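PDB 4OVS: TRAP dicarboxylate transporter, DctP subunit from Sulfurospirillum deleyianum, which probably binds succinate and related C4-dicarboxylates in the periplasm and delivers them to a TRAP-type membrane transporter. Local coordinates for residues D105-L116 / T227-G235; F192-Q200 / N213-Q223. One frame throughout, in Å; residues are numbered along the deposited sequence.

Contact 1: residues D105-L116 / T227-G235; sequences DLPFIFRDKDHL and TLSNHGYLG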
loop_
_atom_site.group_PDB
_atom_site.type_symbol
_atom_site.label_atom_id
_atom_site.label_comp_id
_atom_site.label_asym_id
_atom_site.label_seq_id
_atom_site.Cartn_x
_atom_site.Cartn_y
_atom_site.Cartn_z
ATOM N N ASP A 105 -6.472 5.345 5.078
ATOM C CA ASP A 105 -5.670 4.761 6.158
ATOM C C ASP A 105 -6.433 4.588 7.467
ATOM O O ASP A 105 -5.954 3.933 8.376
ATOM C CB ASP A 105 -4.494 5.672 6.501
ATOM C CG ASP A 105 -3.331 5.485 5.602
ATOM O OD1 ASP A 105 -3.344 4.530 4.788
ATOM O OD2 ASP A 105 -2.399 6.308 5.717
ATOM N N LEU A 106 -7.596 5.213 7.601
ATOM C CA LEU A 106 -8.300 5.161 8.883
ATOM C C LEU A 106 -8.597 3.724 9.274
ATOM O O LEU A 106 -8.995 2.921 8.447
ATOM C CB LEU A 106 -9.592 5.946 8.815
ATOM C CG LEU A 106 -9.438 7.458 8.718
ATOM C CD1 LEU A 106 -10.780 8.087 8.297
ATOM C CD2 LEU A 106 -8.924 8.028 10.059
ATOM N N PRO A 107 -8.376 3.385 10.537
ATOM C CA PRO A 107 -8.574 1.986 10.930
ATOM C C PRO A 107 -10.032 1.530 10.838
ATOM O O PRO A 107 -10.922 2.189 11.328
ATOM C CB PRO A 107 -8.047 1.937 12.362
ATOM C CG PRO A 107 -7.913 3.354 12.807
ATOM C CD PRO A 107 -7.700 4.173 11.569
ATOM N N PHE A 108 -10.250 0.409 10.156
ATOM C CA PHE A 108 -11.572 -0.177 9.994
ATOM C C PHE A 108 -12.550 0.631 9.145
ATOM O O PHE A 108 -13.742 0.382 9.207
ATOM C CB PHE A 108 -12.210 -0.472 11.343
ATOM C CG PHE A 108 -11.477 -1.520 12.121
ATOM C CD1 PHE A 108 -11.688 -2.858 11.865
ATOM C CD2 PHE A 108 -10.552 -1.164 13.078
ATOM C CE1 PHE A 108 -10.998 -3.845 12.559
ATOM C CE2 PHE A 108 -9.853 -2.153 13.795
ATOM C CZ PHE A 108 -10.080 -3.492 13.531
ATOM N N ILE A 109 -12.055 1.542 8.315
ATOM C CA ILE A 109 -12.946 2.342 7.470
ATOM C C ILE A 109 -13.609 1.489 6.358
ATOM O O ILE A 109 -14.768 1.691 6.000
ATOM C CB ILE A 109 -12.217 3.602 6.890
ATOM C CG1 ILE A 109 -13.209 4.523 6.166
ATOM C CG2 ILE A 109 -11.140 3.226 5.920
ATOM C CD1 ILE A 109 -13.660 5.706 6.960
ATOM N N PHE A 110 -12.886 0.508 5.830
ATOM C CA PHE A 110 -13.423 -0.341 4.757
ATOM C C PHE A 110 -13.903 -1.685 5.339
ATOM O O PHE A 110 -13.116 -2.376 6.003
ATOM C CB PHE A 110 -12.372 -0.612 3.663
ATOM C CG PHE A 110 -11.945 0.618 2.873
ATOM C CD1 PHE A 110 -12.827 1.257 1.999
ATOM C CD2 PHE A 110 -10.683 1.133 2.998
ATOM C CE1 PHE A 110 -12.436 2.394 1.275
ATOM C CE2 PHE A 110 -10.290 2.269 2.292
ATOM C CZ PHE A 110 -11.179 2.908 1.428
ATOM N N ARG A 111 -15.159 -2.062 5.067
ATOM C CA ARG A 111 -15.784 -3.260 5.626
ATOM C C ARG A 111 -15.298 -4.506 4.950
ATOM O O ARG A 111 -15.294 -5.569 5.557
ATOM C CB ARG A 111 -17.290 -3.239 5.418
ATOM C CG ARG A 111 -18.002 -2.097 6.026
ATOM C CD ARG A 111 -19.491 -2.314 5.966
ATOM N NE ARG A 111 -20.020 -2.398 4.607
ATOM C CZ ARG A 111 -20.230 -1.349 3.809
ATOM N NH1 ARG A 111 -19.925 -0.113 4.199
ATOM N NH2 ARG A 111 -20.741 -1.532 2.597
ATOM N N ASP A 112 -14.934 -4.393 3.679
ATOM C CA ASP A 112 -14.553 -5.550 2.887
ATOM C C ASP A 112 -14.197 -5.043 1.509
ATOM O O ASP A 112 -14.172 -3.827 1.304
ATOM C CB ASP A 112 -15.648 -6.621 2.869
ATOM C CG ASP A 112 -17.014 -6.075 2.522
ATOM O OD1 ASP A 112 -17.114 -5.045 1.825
ATOM O OD2 ASP A 112 -18.019 -6.687 2.927
ATOM N N LYS A 113 -13.881 -5.935 0.574
ATOM C CA LYS A 113 -13.409 -5.507 -0.730
ATOM C C LYS A 113 -14.531 -4.947 -1.570
ATOM O O LYS A 113 -14.312 -4.101 -2.443
ATOM C CB LYS A 113 -12.763 -6.668 -1.490
ATOM C CG LYS A 113 -11.441 -7.146 -0.910
ATOM C CD LYS A 113 -10.306 -6.204 -1.236
ATOM C CE LYS A 113 -8.975 -6.683 -0.646
ATOM N NZ LYS A 113 -8.179 -7.607 -1.519
ATOM N N ASP A 114 -15.740 -5.449 -1.349
ATOM C CA ASP A 114 -16.888 -4.942 -2.069
ATOM C C ASP A 114 -17.039 -3.457 -1.735
ATOM O O ASP A 114 -17.230 -2.616 -2.611
ATOM C CB ASP A 114 -18.141 -5.743 -1.662
ATOM C CG ASP A 114 -19.416 -5.183 -2.260
ATOM O OD1 ASP A 114 -19.700 -5.464 -3.453
ATOM O OD2 ASP A 114 -20.151 -4.480 -1.528
ATOM N N HIS A 115 -16.970 -3.141 -0.444
ATOM C CA HIS A 115 -17.053 -1.758 -0.006
ATOM C C HIS A 115 -15.950 -0.926 -0.667
ATOM O O HIS A 115 -16.220 0.099 -1.287
ATOM C CB HIS A 115 -16.938 -1.675 1.516
ATOM C CG HIS A 115 -17.145 -0.294 2.056
ATOM N ND1 HIS A 115 -16.546 0.163 3.212
ATOM C CD2 HIS A 115 -17.867 0.743 1.575
ATOM C CE1 HIS A 115 -16.908 1.416 3.428
ATOM N NE2 HIS A 115 -17.723 1.784 2.457
ATOM N N LEU A 116 -14.709 -1.397 -0.543
ATOM C CA LEU A 116 -13.531 -0.713 -1.071
ATOM C C LEU A 116 -13.674 -0.293 -2.527
ATOM O O LEU A 116 -13.472 0.867 -2.913
ATOM C CB LEU A 116 -12.326 -1.655 -0.965
ATOM C CG LEU A 116 -10.988 -1.133 -1.497
ATOM C CD1 LEU A 116 -10.487 -0.120 -0.519
ATOM C CD2 LEU A 116 -9.907 -2.214 -1.692
ATOM N N THR A 227 -0.751 -11.499 13.926
ATOM C CA THR A 227 -2.167 -11.475 14.260
ATOM C C THR A 227 -2.995 -11.033 13.074
ATOM O O THR A 227 -2.773 -9.965 12.500
ATOM C CB THR A 227 -2.432 -10.553 15.473
ATOM O OG1 THR A 227 -1.783 -11.102 16.611
ATOM C CG2 THR A 227 -3.886 -10.451 15.777
ATOM N N LEU A 228 -3.954 -11.864 12.690
ATOM C CA LEU A 228 -4.802 -11.540 11.533
ATOM C C LEU A 228 -5.863 -10.509 11.947
ATOM O O LEU A 228 -7.040 -10.802 12.115
ATOM C CB LEU A 228 -5.396 -12.807 10.919
ATOM C CG LEU A 228 -4.349 -13.836 10.461
ATOM C CD1 LEU A 228 -4.972 -15.089 9.942
ATOM C CD2 LEU A 228 -3.441 -13.312 9.417
ATOM N N SER A 229 -5.393 -9.288 12.134
ATOM C CA SER A 229 -6.203 -8.196 12.663
ATOM C C SER A 229 -7.045 -7.466 11.620
ATOM O O SER A 229 -8.091 -6.934 11.933
ATOM C CB SER A 229 -5.291 -7.198 13.359
ATOM O OG SER A 229 -4.223 -6.826 12.523
ATOM N N ASN A 230 -6.595 -7.418 10.378
ATOM C CA ASN A 230 -7.410 -6.784 9.359
ATOM C C ASN A 230 -7.843 -5.394 9.767
ATOM O O ASN A 230 -8.929 -4.975 9.475
ATOM C CB ASN A 230 -8.656 -7.633 9.093
ATOM C CG ASN A 230 -8.334 -8.894 8.360
ATOM O OD1 ASN A 230 -7.982 -8.866 7.195
ATOM N ND2 ASN A 230 -8.429 -10.016 9.046
ATOM N N HIS A 231 -6.966 -4.653 10.414
ATOM C CA HIS A 231 -7.424 -3.490 11.145
ATOM C C HIS A 231 -7.399 -2.229 10.286
ATOM O O HIS A 231 -8.014 -1.241 10.640
ATOM C CB HIS A 231 -6.564 -3.334 12.383
ATOM C CG HIS A 231 -5.140 -3.088 12.054
ATOM N ND1 HIS A 231 -4.236 -4.106 11.848
ATOM C CD2 HIS A 231 -4.484 -1.936 11.797
ATOM C CE1 HIS A 231 -3.063 -3.585 11.529
ATOM N NE2 HIS A 231 -3.193 -2.273 11.483
ATOM N N GLY A 232 -6.692 -2.255 9.157
ATOM C CA GLY A 232 -6.701 -1.136 8.215
ATOM C C GLY A 232 -6.382 -1.632 6.806
ATOM O O GLY A 232 -6.045 -2.815 6.632
ATOM N N TYR A 233 -6.462 -0.756 5.803
ATOM C CA TYR A 233 -6.322 -1.195 4.400
ATOM C C TYR A 233 -5.112 -0.520 3.746
ATOM O O TYR A 233 -4.780 0.590 4.084
ATOM C CB TYR A 233 -7.626 -0.920 3.580
ATOM C CG TYR A 233 -7.414 -1.269 2.133
ATOM C CD1 TYR A 233 -7.498 -2.588 1.697
ATOM C CD2 TYR A 233 -7.043 -0.303 1.215
ATOM C CE1 TYR A 233 -7.221 -2.941 0.354
ATOM C CE2 TYR A 233 -6.810 -0.639 -0.139
ATOM C CZ TYR A 233 -6.893 -1.968 -0.546
ATOM O OH TYR A 233 -6.593 -2.310 -1.859
ATOM N N LEU A 234 -4.473 -1.205 2.802
ATOM C CA LEU A 234 -3.346 -0.670 2.068
ATOM C C LEU A 234 -3.585 -0.928 0.577
ATOM O O LEU A 234 -3.823 -2.072 0.147
ATOM C CB LEU A 234 -2.044 -1.314 2.532
ATOM C CG LEU A 234 -0.713 -0.599 2.217
ATOM C CD1 LEU A 234 0.412 -1.178 3.104
ATOM C CD2 LEU A 234 -0.307 -0.777 0.764
ATOM N N GLY A 235 -3.564 0.166 -0.182
ATOM C CA GLY A 235 -3.722 0.151 -1.630
ATOM C C GLY A 235 -2.890 1.256 -2.278
ATOM O O GLY A 235 -2.306 2.066 -1.578
HETATM O O HOH W 1 -2.721 1.922 5.382
HETATM O O HOH W 2 -4.141 2.926 2.783
HETATM O O HOH W 3 -7.882 1.657 6.198
#
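The Phe108 ring lies across His231, whose CA sits over one ring face, 3.9 Å from the ring centroid. His231 O rests above the same ring, toward its rim, and also accepts a weak, bent hydrogen bond from Phe108 N (2.8 Å, 128°). With CG of Phe108 beside its own backbone N (chi1 -65°), amide and ring bear on the same carbonyl. With an alanine at Phe108, CA and CB of His231 would probably lose their aromatic cover, and a gap would open toward Trp305 of helix 299-310. Farther along, Leu116 crosses the Tyr233 ring at about a right angle: its CD1 stands 3.9 Å over the centroid, while CD2 packs tightly at 3.2 Å from Tyr233 CZ. The same CD1 also lies 3.4 Å above the centre of the Phe110 ring, between two rings whose planes are 77° apart. Tyr233 OH hydrogen-bonds to Asp144, which also forms a salt bridge with Lys113 NZ. Waters bridge the segments further: one accepts from Tyr233 N and donates to Leu106 O (2.8 Å each), and two others lie between Tyr233 O and the carboxylate oxygen OD1 of Asp105. Asp105 OD2 turns instead to Ser92 and Ser173. Leu106 to Ile109 form a type II beta turn, and Asp112 N-caps helix 113-120 through His115 N. This is a loop-and-helix cover over the start of strand 233-241, a strand of the large mixed sheet in a two-lobed TRAP solute-binding protein.

Contact 2: residues F192-Q200 / N213-Q223; sequences FSEVYSALQ and NFYTKKFNEVQ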
loop_
_atom_site.group_PDB
_atom_site.type_symbol
_atom_site.label_atom_id
_atom_site.label_comp_id
_atom_site.label_asym_id
_atom_site.label_seq_id
_atom_site.Cartn_x
_atom_site.Cartn_y
_atom_site.Cartn_z
ATOM N N PHE A 192 10.077 1.735 3.352
ATOM C CA PHE A 192 9.832 0.306 3.162
ATOM C C PHE A 192 11.163 -0.509 3.077
ATOM O O PHE A 192 11.268 -1.603 3.630
ATOM C CB PHE A 192 8.920 0.074 1.937
ATOM C CG PHE A 192 8.336 -1.320 1.835
ATOM C CD1 PHE A 192 7.463 -1.815 2.810
ATOM C CD2 PHE A 192 8.604 -2.116 0.727
ATOM C CE1 PHE A 192 6.910 -3.145 2.719
ATOM C CE2 PHE A 192 8.093 -3.406 0.647
ATOM C CZ PHE A 192 7.205 -3.913 1.632
ATOM N N SER A 193 12.179 -0.003 2.400
ATOM C CA SER A 193 13.367 -0.841 2.168
ATOM C C SER A 193 14.168 -1.183 3.434
ATOM O O SER A 193 15.060 -2.059 3.397
ATOM C CB SER A 193 14.312 -0.173 1.168
ATOM O OG SER A 193 14.876 0.990 1.715
ATOM N N GLU A 194 13.868 -0.492 4.540
ATOM C CA GLU A 194 14.633 -0.631 5.774
ATOM C C GLU A 194 13.892 -1.480 6.819
ATOM O O GLU A 194 14.421 -1.751 7.900
ATOM C CB GLU A 194 14.968 0.767 6.361
ATOM C CG GLU A 194 15.912 1.597 5.494
ATOM C CD GLU A 194 16.262 2.986 6.058
ATOM O OE1 GLU A 194 15.995 3.279 7.242
ATOM O OE2 GLU A 194 16.814 3.819 5.297
ATOM N N VAL A 195 12.676 -1.894 6.497
ATOM C CA VAL A 195 11.818 -2.564 7.460
ATOM C C VAL A 195 12.358 -3.919 7.920
ATOM O O VAL A 195 12.378 -4.169 9.091
ATOM C CB VAL A 195 10.411 -2.728 6.915
ATOM C CG1 VAL A 195 9.547 -3.519 7.857
ATOM C CG2 VAL A 195 9.777 -1.343 6.680
ATOM N N TYR A 196 12.788 -4.771 7.001
ATOM C CA TYR A 196 13.322 -6.079 7.349
ATOM C C TYR A 196 14.532 -5.975 8.292
ATOM O O TYR A 196 14.607 -6.636 9.338
ATOM C CB TYR A 196 13.728 -6.809 6.070
ATOM C CG TYR A 196 14.492 -8.104 6.352
ATOM C CD1 TYR A 196 15.836 -8.103 6.694
ATOM C CD2 TYR A 196 13.854 -9.305 6.259
ATOM C CE1 TYR A 196 16.513 -9.294 6.944
ATOM C CE2 TYR A 196 14.505 -10.491 6.512
ATOM C CZ TYR A 196 15.829 -10.484 6.840
ATOM O OH TYR A 196 16.426 -11.689 7.087
ATOM N N SER A 197 15.481 -5.134 7.924
ATOM C CA SER A 197 16.661 -4.909 8.715
ATOM C C SER A 197 16.280 -4.330 10.090
ATOM O O SER A 197 16.733 -4.813 11.122
ATOM C CB SER A 197 17.580 -3.967 7.945
ATOM O OG SER A 197 18.873 -3.959 8.494
ATOM N N ALA A 198 15.416 -3.316 10.110
ATOM C CA ALA A 198 14.925 -2.769 11.397
ATOM C C ALA A 198 14.231 -3.820 12.306
ATOM O O ALA A 198 14.410 -3.800 13.513
ATOM C CB ALA A 198 14.011 -1.564 11.163
ATOM N N LEU A 199 13.448 -4.737 11.738
ATOM C CA LEU A 199 12.854 -5.809 12.551
ATOM C C LEU A 199 13.954 -6.815 12.997
ATOM O O LEU A 199 14.017 -7.260 14.151
ATOM C CB LEU A 199 11.754 -6.522 11.774
ATOM C CG LEU A 199 10.510 -5.730 11.361
ATOM C CD1 LEU A 199 9.670 -6.526 10.421
ATOM C CD2 LEU A 199 9.692 -5.328 12.594
ATOM N N GLN A 200 14.857 -7.138 12.087
ATOM C CA GLN A 200 15.930 -8.049 12.410
ATOM C C GLN A 200 16.852 -7.565 13.525
ATOM O O GLN A 200 17.360 -8.378 14.291
ATOM C CB GLN A 200 16.783 -8.340 11.189
ATOM C CG GLN A 200 17.813 -9.422 11.467
ATOM C CD GLN A 200 18.595 -9.752 10.246
ATOM O OE1 GLN A 200 18.479 -10.848 9.699
ATOM N NE2 GLN A 200 19.397 -8.799 9.786
ATOM N N ASN A 213 3.191 -8.328 1.305
ATOM C CA ASN A 213 4.490 -7.801 1.702
ATOM C C ASN A 213 5.139 -8.590 2.858
ATOM O O ASN A 213 6.357 -8.768 2.889
ATOM C CB ASN A 213 4.359 -6.341 2.090
ATOM C CG ASN A 213 4.112 -5.443 0.901
ATOM O OD1 ASN A 213 4.392 -5.790 -0.255
ATOM N ND2 ASN A 213 3.619 -4.258 1.178
ATOM N N PHE A 214 4.323 -9.054 3.789
ATOM C CA PHE A 214 4.801 -9.794 4.947
ATOM C C PHE A 214 5.642 -10.994 4.521
ATOM O O PHE A 214 6.700 -11.213 5.066
ATOM C CB PHE A 214 3.626 -10.237 5.818
ATOM C CG PHE A 214 4.016 -10.789 7.149
ATOM C CD1 PHE A 214 4.448 -9.958 8.159
ATOM C CD2 PHE A 214 3.903 -12.147 7.398
ATOM C CE1 PHE A 214 4.820 -10.473 9.407
ATOM C CE2 PHE A 214 4.278 -12.683 8.643
ATOM C CZ PHE A 214 4.724 -11.847 9.646
ATOM N N TYR A 215 5.205 -11.748 3.523
ATOM C CA TYR A 215 5.950 -12.949 3.130
ATOM C C TYR A 215 7.036 -12.694 2.090
ATOM O O TYR A 215 8.148 -13.159 2.227
ATOM C CB TYR A 215 4.986 -14.044 2.647
ATOM C CG TYR A 215 5.643 -15.337 2.262
ATOM C CD1 TYR A 215 5.894 -16.304 3.207
ATOM C CD2 TYR A 215 5.996 -15.596 0.963
ATOM C CE1 TYR A 215 6.512 -17.517 2.870
ATOM C CE2 TYR A 215 6.609 -16.805 0.605
ATOM C CZ TYR A 215 6.848 -17.752 1.565
ATOM O OH TYR A 215 7.441 -18.932 1.230
ATOM N N THR A 216 6.717 -11.954 1.048
ATOM C CA THR A 216 7.654 -11.674 -0.032
ATOM C C THR A 216 8.879 -10.884 0.392
ATOM O O THR A 216 9.915 -11.021 -0.247
ATOM C CB THR A 216 7.023 -10.950 -1.210
ATOM O OG1 THR A 216 6.520 -9.674 -0.792
ATOM C CG2 THR A 216 5.892 -11.818 -1.797
ATOM N N LYS A 217 8.801 -10.117 1.485
ATOM C CA LYS A 217 9.961 -9.427 1.983
ATOM C C LYS A 217 10.567 -10.119 3.174
ATOM O O LYS A 217 11.447 -9.561 3.777
ATOM C CB LYS A 217 9.655 -8.006 2.422
ATOM C CG LYS A 217 9.114 -7.145 1.351
ATOM C CD LYS A 217 10.141 -6.939 0.206
ATOM C CE LYS A 217 11.271 -6.029 0.552
ATOM N NZ LYS A 217 12.029 -5.804 -0.693
ATOM N N LYS A 218 10.053 -11.302 3.532
ATOM C CA LYS A 218 10.603 -12.149 4.570
ATOM C C LYS A 218 10.457 -11.574 5.945
ATOM O O LYS A 218 11.221 -11.917 6.842
ATOM C CB LYS A 218 12.033 -12.514 4.259
ATOM C CG LYS A 218 12.139 -13.015 2.827
ATOM C CD LYS A 218 13.355 -13.868 2.607
ATOM C CE LYS A 218 13.596 -14.103 1.115
ATOM N NZ LYS A 218 12.468 -14.837 0.449
ATOM N N PHE A 219 9.444 -10.727 6.127
ATOM C CA PHE A 219 9.191 -10.168 7.458
ATOM C C PHE A 219 8.786 -11.313 8.392
ATOM O O PHE A 219 8.984 -11.252 9.618
ATOM C CB PHE A 219 8.072 -9.163 7.425
ATOM C CG PHE A 219 8.367 -7.897 6.618
ATOM C CD1 PHE A 219 9.660 -7.501 6.291
ATOM C CD2 PHE A 219 7.307 -7.092 6.202
ATOM C CE1 PHE A 219 9.875 -6.313 5.597
ATOM C CE2 PHE A 219 7.509 -5.900 5.505
ATOM C CZ PHE A 219 8.789 -5.525 5.181
ATOM N N ASN A 220 8.193 -12.350 7.801
ATOM C CA ASN A 220 7.865 -13.566 8.546
ATOM C C ASN A 220 9.079 -14.212 9.219
ATOM O O ASN A 220 8.943 -14.866 10.247
ATOM C CB ASN A 220 7.196 -14.588 7.649
ATOM C CG ASN A 220 8.048 -14.986 6.477
ATOM O OD1 ASN A 220 8.457 -14.145 5.663
ATOM N ND2 ASN A 220 8.316 -16.273 6.369
ATOM N N GLU A 221 10.262 -14.032 8.640
ATOM C CA GLU A 221 11.459 -14.655 9.163
ATOM C C GLU A 221 12.040 -13.862 10.307
ATOM O O GLU A 221 12.896 -14.357 11.052
ATOM C CB GLU A 221 12.486 -14.865 8.035
ATOM C CG GLU A 221 11.892 -15.738 6.978
ATOM C CD GLU A 221 12.867 -16.146 5.906
ATOM O OE1 GLU A 221 12.528 -17.045 5.093
ATOM O OE2 GLU A 221 13.944 -15.555 5.865
ATOM N N VAL A 222 11.580 -12.626 10.464
ATOM C CA VAL A 222 12.080 -11.771 11.536
ATOM C C VAL A 222 10.977 -11.290 12.496
ATOM O O VAL A 222 11.160 -10.310 13.201
ATOM C CB VAL A 222 12.899 -10.570 10.979
ATOM C CG1 VAL A 222 14.234 -11.062 10.434
ATOM C CG2 VAL A 222 12.115 -9.844 9.905
ATOM N N GLN A 223 9.873 -12.022 12.564
ATOM C CA GLN A 223 8.780 -11.774 13.534
ATOM C C GLN A 223 8.318 -13.101 14.137
ATOM O O GLN A 223 8.223 -14.092 13.414
ATOM C CB GLN A 223 7.581 -11.138 12.817
ATOM C CG GLN A 223 7.818 -9.785 12.250
ATOM C CD GLN A 223 7.812 -8.700 13.327
ATOM O OE1 GLN A 223 6.911 -7.884 13.389
ATOM N NE2 GLN A 223 8.842 -8.655 14.120
HETATM O O HOH W 4 15.724 -14.005 6.997
#
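Phe219 meets Val195 in the apolar core of this contact: Val195 CG1 lies over one face of the phenylalanine ring, 3.9 Å from its centroid and 3.4 Å from Phe219 CZ. The ring edge faces Phe192 CE1, and the planes of the two phenylalanine rings stand 74° apart. Tyr196 CB adds an aliphatic contact in the plane of the Phe219 ring, at its edge. A second apolar group lies toward the end of the helix, where Val222 splits its methyls: CG2 packs on Leu199 CB (3.8 Å), while CG1 reaches Gln200 CB and the ring of Tyr196. A bend at chi2 (-77°) brings the Gln223 amide against Leu199 CD2.

Mixed contacts surround Phe192. Its CZ touches Asn213 CG at 3.5 Å, ring and amide planes being 50° apart, and the aliphatic part of Lys217 runs past CE2; the lysine bends at chi2 and chi3, and its NZ hydrogen-bonds to Asn66 OD1. Asn213 ND2 hydrogen-bonds a bound succinate, so Phe192 packs directly against a ligand-binding amide.

Polar contact across the interface is slight: a water joins Tyr196 OH and Glu221 OE2, and Lys218 O lies at the edge of the Tyr196 ring, 3.6 Å from CE2. Within its own segment, Gln223 NE2 bonds to Val222 O (3.0 Å), whereas its OE1 is held by Ser151.

Helix 195-200 packs on the turn that follows helix 211-216, including the 3-10 segment 219-221, while Phe192, ahead of it, reaches Asn213 in helix 211-216. Phe192 and Val195 also touch Arg169 on strand 167-170, while Phe214, Tyr215 and Asn220 on the other segment lean on the long helix 253-289.

Contact 2 is nested within the chain loop that contact 1 closes: the order is 105-116, 192-200, 213-223, 227-235. Segments 213-223 and 227-235 follow one another closely, joined through strand 225-227, yet the two contacts do not otherwise touch and their centres are 21 Å apart. Contact 1 covers the start of strand 233-241, while contact 2 joins Phe192 and helix 195-200 to the end of helix 211-216 and the turn after it. Strands 225-227 and 233-241 both pair with strand 137-152 in the same mixed sheet. Asn213, in contact 2, and Tyr236, just after contact 1, both bind succinate, so the chain from contact 2 into contact 1 carries one ligand residue and leads to another.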